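Local coordinates for DNA replication and repair protein RecF (Caldanaerobacter subterraneus subsp. tengcongensis, PDB 5Z69) that probably acts in DNA replication, repair and the SOS response, binds ATP and is thought to bind single-stranded DNA, at residues E128-I133 and S289-K294; E209-S214 and L299-S304. One frame throughout, in Å; residues are numbered along the deposited sequence.

Contact 1 of 2, residues E128-I133 and S289-K294; sequences EDIEII and SSQGQK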
# COMPACT_ATOMS: atom_id res chain seq x y z
N GLU A 128 -11.66 -19.41 10.34
CA GLU A 128 -10.60 -18.42 10.50
C GLU A 128 -9.98 -17.93 9.18
O GLU A 128 -9.12 -17.05 9.19
CB GLU A 128 -9.49 -18.97 11.39
CG GLU A 128 -9.83 -19.00 12.86
CD GLU A 128 -10.83 -20.08 13.21
OE1 GLU A 128 -11.56 -19.92 14.21
OE2 GLU A 128 -10.89 -21.10 12.47
N ASP A 129 -10.40 -18.49 8.06
CA ASP A 129 -9.86 -18.05 6.78
C ASP A 129 -10.27 -16.59 6.52
O ASP A 129 -9.56 -15.85 5.85
CB ASP A 129 -10.31 -18.97 5.64
CG ASP A 129 -9.67 -20.38 5.74
OD1 ASP A 129 -8.58 -20.51 6.34
OD2 ASP A 129 -10.26 -21.34 5.23
N ILE A 130 -11.41 -16.17 7.08
CA ILE A 130 -11.86 -14.78 6.94
C ILE A 130 -10.84 -13.79 7.53
O ILE A 130 -10.82 -12.61 7.16
CB ILE A 130 -13.25 -14.55 7.59
CG1 ILE A 130 -13.90 -13.29 7.00
CG2 ILE A 130 -13.15 -14.49 9.11
CD1 ILE A 130 -14.98 -12.69 7.87
N GLU A 131 -9.99 -14.27 8.43
CA GLU A 131 -8.92 -13.45 8.99
C GLU A 131 -7.90 -13.01 7.94
O GLU A 131 -7.27 -11.95 8.08
CB GLU A 131 -8.20 -14.21 10.09
CG GLU A 131 -9.06 -14.59 11.26
CD GLU A 131 -8.31 -15.49 12.23
OE1 GLU A 131 -7.14 -15.82 11.95
OE2 GLU A 131 -8.90 -15.86 13.27
N ILE A 132 -7.72 -13.81 6.90
CA ILE A 132 -6.83 -13.44 5.80
C ILE A 132 -7.38 -12.20 5.08
O ILE A 132 -6.65 -11.45 4.44
CB ILE A 132 -6.66 -14.60 4.78
CG1 ILE A 132 -6.18 -15.88 5.49
CG2 ILE A 132 -5.70 -14.18 3.65
CD1 ILE A 132 -6.28 -17.15 4.62
N ILE A 133 -8.68 -12.00 5.18
CA ILE A 133 -9.30 -10.83 4.57
C ILE A 133 -9.22 -9.64 5.52
O ILE A 133 -9.05 -8.50 5.08
CB ILE A 133 -10.77 -11.12 4.22
CG1 ILE A 133 -10.87 -12.34 3.30
CG2 ILE A 133 -11.43 -9.89 3.58
CD1 ILE A 133 -10.27 -12.13 1.93
N SER A 289 -16.05 -3.40 3.11
CA SER A 289 -17.12 -4.36 2.90
C SER A 289 -17.66 -4.98 4.18
O SER A 289 -17.05 -4.87 5.25
CB SER A 289 -16.66 -5.46 1.95
OG SER A 289 -15.67 -6.28 2.55
N SER A 290 -18.80 -5.63 4.08
CA SER A 290 -19.39 -6.31 5.22
C SER A 290 -18.85 -7.71 5.45
O SER A 290 -17.85 -8.11 4.86
CB SER A 290 -20.93 -6.35 5.07
OG SER A 290 -21.51 -7.15 6.09
N GLN A 291 -19.54 -8.45 6.31
CA GLN A 291 -19.10 -9.77 6.70
C GLN A 291 -19.63 -10.83 5.74
O GLN A 291 -19.14 -11.97 5.71
CB GLN A 291 -19.56 -10.07 8.13
CG GLN A 291 -19.00 -11.33 8.73
CD GLN A 291 -17.87 -11.06 9.70
OE1 GLN A 291 -17.18 -10.04 9.61
NE2 GLN A 291 -17.68 -11.97 10.64
N GLY A 292 -20.62 -10.46 4.95
CA GLY A 292 -21.15 -11.36 3.95
C GLY A 292 -20.09 -11.60 2.89
O GLY A 292 -19.75 -12.74 2.57
N GLN A 293 -19.54 -10.51 2.38
CA GLN A 293 -18.62 -10.59 1.26
C GLN A 293 -17.19 -10.97 1.67
O GLN A 293 -16.44 -11.49 0.86
CB GLN A 293 -18.60 -9.27 0.50
CG GLN A 293 -18.75 -8.09 1.40
CD GLN A 293 -20.07 -7.37 1.18
OE1 GLN A 293 -21.00 -7.52 1.96
NE2 GLN A 293 -20.14 -6.59 0.11
N LYS A 294 -16.82 -10.70 2.92
CA LYS A 294 -15.53 -11.15 3.43
C LYS A 294 -15.51 -12.67 3.50
O LYS A 294 -14.53 -13.31 3.12
CB LYS A 294 -15.25 -10.57 4.82
CG LYS A 294 -14.96 -9.08 4.84
CD LYS A 294 -14.59 -8.65 6.25
CE LYS A 294 -14.27 -7.17 6.31
NZ LYS A 294 -15.50 -6.37 6.13
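Ile130 and Lys294 carry most of this contact, with Ile133 as the third main partner. They join the turn entering helix 131-134 to the first residues of helix 291-313. Ile130 CG1 lies anti to its backbone N (chi1 -160°), and this torsion carries the longer branch across to the other segment. At the end of that branch, Ile130 CD1 meets Lys294 CB at 3.7 Å. CG1 itself packs on the same CB. The same methyl, roughly at a right angle to its contact with Lys294, sits over the face of the Gln291 amide. Ile130 CD1 is 3.8 Å from Gln291 CD and almost equally far from OE1 and NE2. The amide thus meets a methyl here with its flat side. Ile133, about one helical turn on, comes against the stem of Lys294. Ile133 CG2 is 3.8 Å from Lys294 CG. Its other branch approaches the backbone, with Ile133 CG1 3.8 Å from Lys294 O. Beyond CG, the lysine chain leads away from both isoleucines and bends at its last torsion (chi4 71°). The exact place of NZ is doubtful in the model. An alanine in place of Ile130 would remove both branches, and would probably leave Lys294 CB without its packing partner and the Gln291 amide freer to turn. Asp129 and Glu128 both bond to Ser126, which fixes the turn from the side of strand 122-125. Ile132 faces helix 137-151, while Ile133 also touches Ala297. The SSQGQ sequence at this helix start is consistent with the signature motif of ABC ATPases. The joint is mainly apolar: two isoleucines pack on the aliphatic stem of a lysine, so the contact rests on shape and burial.

Contact 2 of 2, residues E209-S214 and L299-S304; sequences EKLKNS and LCLKLS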
# COMPACT_ATOMS: atom_id res chain seq x y z
N GLU A 209 -0.88 -13.09 -9.68
CA GLU A 209 -1.49 -13.11 -11.02
C GLU A 209 -2.46 -14.25 -11.15
O GLU A 209 -3.61 -14.05 -11.50
CB GLU A 209 -0.44 -13.28 -12.11
CG GLU A 209 0.32 -12.02 -12.55
CD GLU A 209 1.12 -12.28 -13.82
OE1 GLU A 209 2.35 -12.08 -13.80
OE2 GLU A 209 0.49 -12.68 -14.83
N LYS A 210 -1.98 -15.47 -10.89
CA LYS A 210 -2.85 -16.64 -10.95
C LYS A 210 -3.97 -16.55 -9.94
O LYS A 210 -5.11 -16.91 -10.24
CB LYS A 210 -2.04 -17.92 -10.73
CG LYS A 210 -1.08 -18.20 -11.84
CD LYS A 210 -0.15 -19.35 -11.51
CE LYS A 210 0.71 -19.72 -12.71
NZ LYS A 210 1.85 -20.57 -12.33
N LEU A 211 -3.66 -16.07 -8.74
CA LEU A 211 -4.66 -15.93 -7.70
C LEU A 211 -5.80 -15.02 -8.17
O LEU A 211 -6.97 -15.35 -8.04
CB LEU A 211 -4.04 -15.39 -6.41
CG LEU A 211 -5.03 -15.25 -5.25
CD1 LEU A 211 -5.62 -16.63 -4.96
CD2 LEU A 211 -4.41 -14.66 -3.99
N LYS A 212 -5.45 -13.87 -8.73
CA LYS A 212 -6.46 -12.92 -9.19
C LYS A 212 -7.36 -13.54 -10.30
O LYS A 212 -8.58 -13.48 -10.20
CB LYS A 212 -5.80 -11.63 -9.67
CG LYS A 212 -6.74 -10.44 -9.84
CD LYS A 212 -7.21 -10.30 -11.27
CE LYS A 212 -6.03 -10.09 -12.21
NZ LYS A 212 -5.48 -11.37 -12.74
N ASN A 213 -6.75 -14.15 -11.31
CA ASN A 213 -7.51 -14.84 -12.37
C ASN A 213 -8.52 -15.85 -11.83
O ASN A 213 -9.69 -15.84 -12.21
CB ASN A 213 -6.58 -15.59 -13.33
CG ASN A 213 -5.62 -14.68 -14.05
OD1 ASN A 213 -5.90 -13.50 -14.28
ND2 ASN A 213 -4.46 -15.23 -14.43
N SER A 214 -8.04 -16.75 -10.98
CA SER A 214 -8.89 -17.81 -10.46
C SER A 214 -9.96 -17.26 -9.53
O SER A 214 -11.10 -17.69 -9.57
CB SER A 214 -8.05 -18.86 -9.72
OG SER A 214 -8.86 -19.96 -9.35
N LEU A 299 -13.81 -17.63 0.77
CA LEU A 299 -14.16 -18.86 0.08
C LEU A 299 -13.51 -18.93 -1.30
O LEU A 299 -12.93 -19.96 -1.68
CB LEU A 299 -15.69 -18.98 -0.05
CG LEU A 299 -16.26 -20.18 -0.81
CD1 LEU A 299 -15.65 -21.46 -0.29
CD2 LEU A 299 -17.77 -20.25 -0.70
N CYS A 300 -13.60 -17.83 -2.04
CA CYS A 300 -13.00 -17.71 -3.37
C CYS A 300 -11.48 -17.84 -3.31
O CYS A 300 -10.86 -18.46 -4.18
CB CYS A 300 -13.37 -16.37 -4.00
SG CYS A 300 -15.12 -16.20 -4.48
N LEU A 301 -10.88 -17.20 -2.31
CA LEU A 301 -9.45 -17.31 -2.06
C LEU A 301 -9.03 -18.77 -1.90
O LEU A 301 -8.05 -19.21 -2.50
CB LEU A 301 -9.09 -16.51 -0.80
CG LEU A 301 -7.64 -16.56 -0.36
CD1 LEU A 301 -6.78 -15.69 -1.26
CD2 LEU A 301 -7.51 -16.15 1.11
N LYS A 302 -9.78 -19.52 -1.10
CA LYS A 302 -9.43 -20.92 -0.81
C LYS A 302 -9.76 -21.84 -1.99
O LYS A 302 -9.01 -22.77 -2.30
CB LYS A 302 -10.14 -21.40 0.46
CG LYS A 302 -9.83 -20.59 1.73
CD LYS A 302 -8.37 -20.73 2.18
CE LYS A 302 -8.08 -22.19 2.56
NZ LYS A 302 -6.69 -22.44 3.09
N LEU A 303 -10.88 -21.57 -2.65
CA LEU A 303 -11.22 -22.29 -3.87
C LEU A 303 -10.11 -22.12 -4.90
O LEU A 303 -9.77 -23.06 -5.61
CB LEU A 303 -12.56 -21.80 -4.44
CG LEU A 303 -13.82 -22.28 -3.70
CD1 LEU A 303 -15.07 -21.69 -4.34
CD2 LEU A 303 -13.89 -23.81 -3.70
N SER A 304 -9.52 -20.94 -4.94
CA SER A 304 -8.41 -20.65 -5.85
C SER A 304 -7.11 -21.34 -5.44
O SER A 304 -6.33 -21.78 -6.30
CB SER A 304 -8.18 -19.14 -5.92
OG SER A 304 -9.24 -18.52 -6.61
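This is a buried helix-helix contact in which Leu211 and Ser214 of helix 186-222 meet Leu301 and Ser304 of helix 291-313. It lies in the helical part of the chain, away from the nucleotide. The axes of segments 209-214 and 299-304 approach to 9.3 Å, with 118° between their directions. Leu211 swings CG away from its own N (chi1 -179°), which brings both methyls to the second helix. Leu211 CD1 rests on Ser304 CB at 3.7 Å, and Leu211 CD2 meets Leu301 CD1 at 3.8 Å. Ile229 of strand 227-232 also touches Leu211, and Tyr143 touches Leu301. The small serines let the backbones come close, with Ser214 CA and Ser304 CA 5.4 Å apart. Ser304 OG donates back to Cys300 O of its own helix, at 2.9 Å. That carbonyl also accepts from Ser304 N, and the two donors reach it from opposite faces of its plane. This bond helps to fix the rotation of the buried hydroxyl. In one of two modelled conformers, Ser214 OG lies 3.1 Å from Ser304 OG and is hydrogen-bonded to Glu307. Phe218 covers Cys300, Leu303 and Ser304 farther along. Helix 291-313 starts at the probable signature motif, so its crossing with the long helix 186-222 is consistent with the helical lobe of a RecF/SMC-type ABC ATPase head.

Overall arrangement
Contacts 1 and 2 share helix 291-313. Contact 1 uses its start, and contact 2 the turns that follow. Their centres are about 15 Å apart, and they touch directly: Ile132 packs on Leu301, and Asp129 lies against Lys302. Along the chain the segments alternate, in the order 128-133, 209-214, 289-294, 299-304. The helix is therefore met by the short helix 131-134, after strand 122-125, and by the long helix 186-222. All four segments belong to the same RecF/RecN/SMC-type ATPase domain. Together the contacts brace one helix, which starts at the probable signature motif, against two earlier parts of the chain.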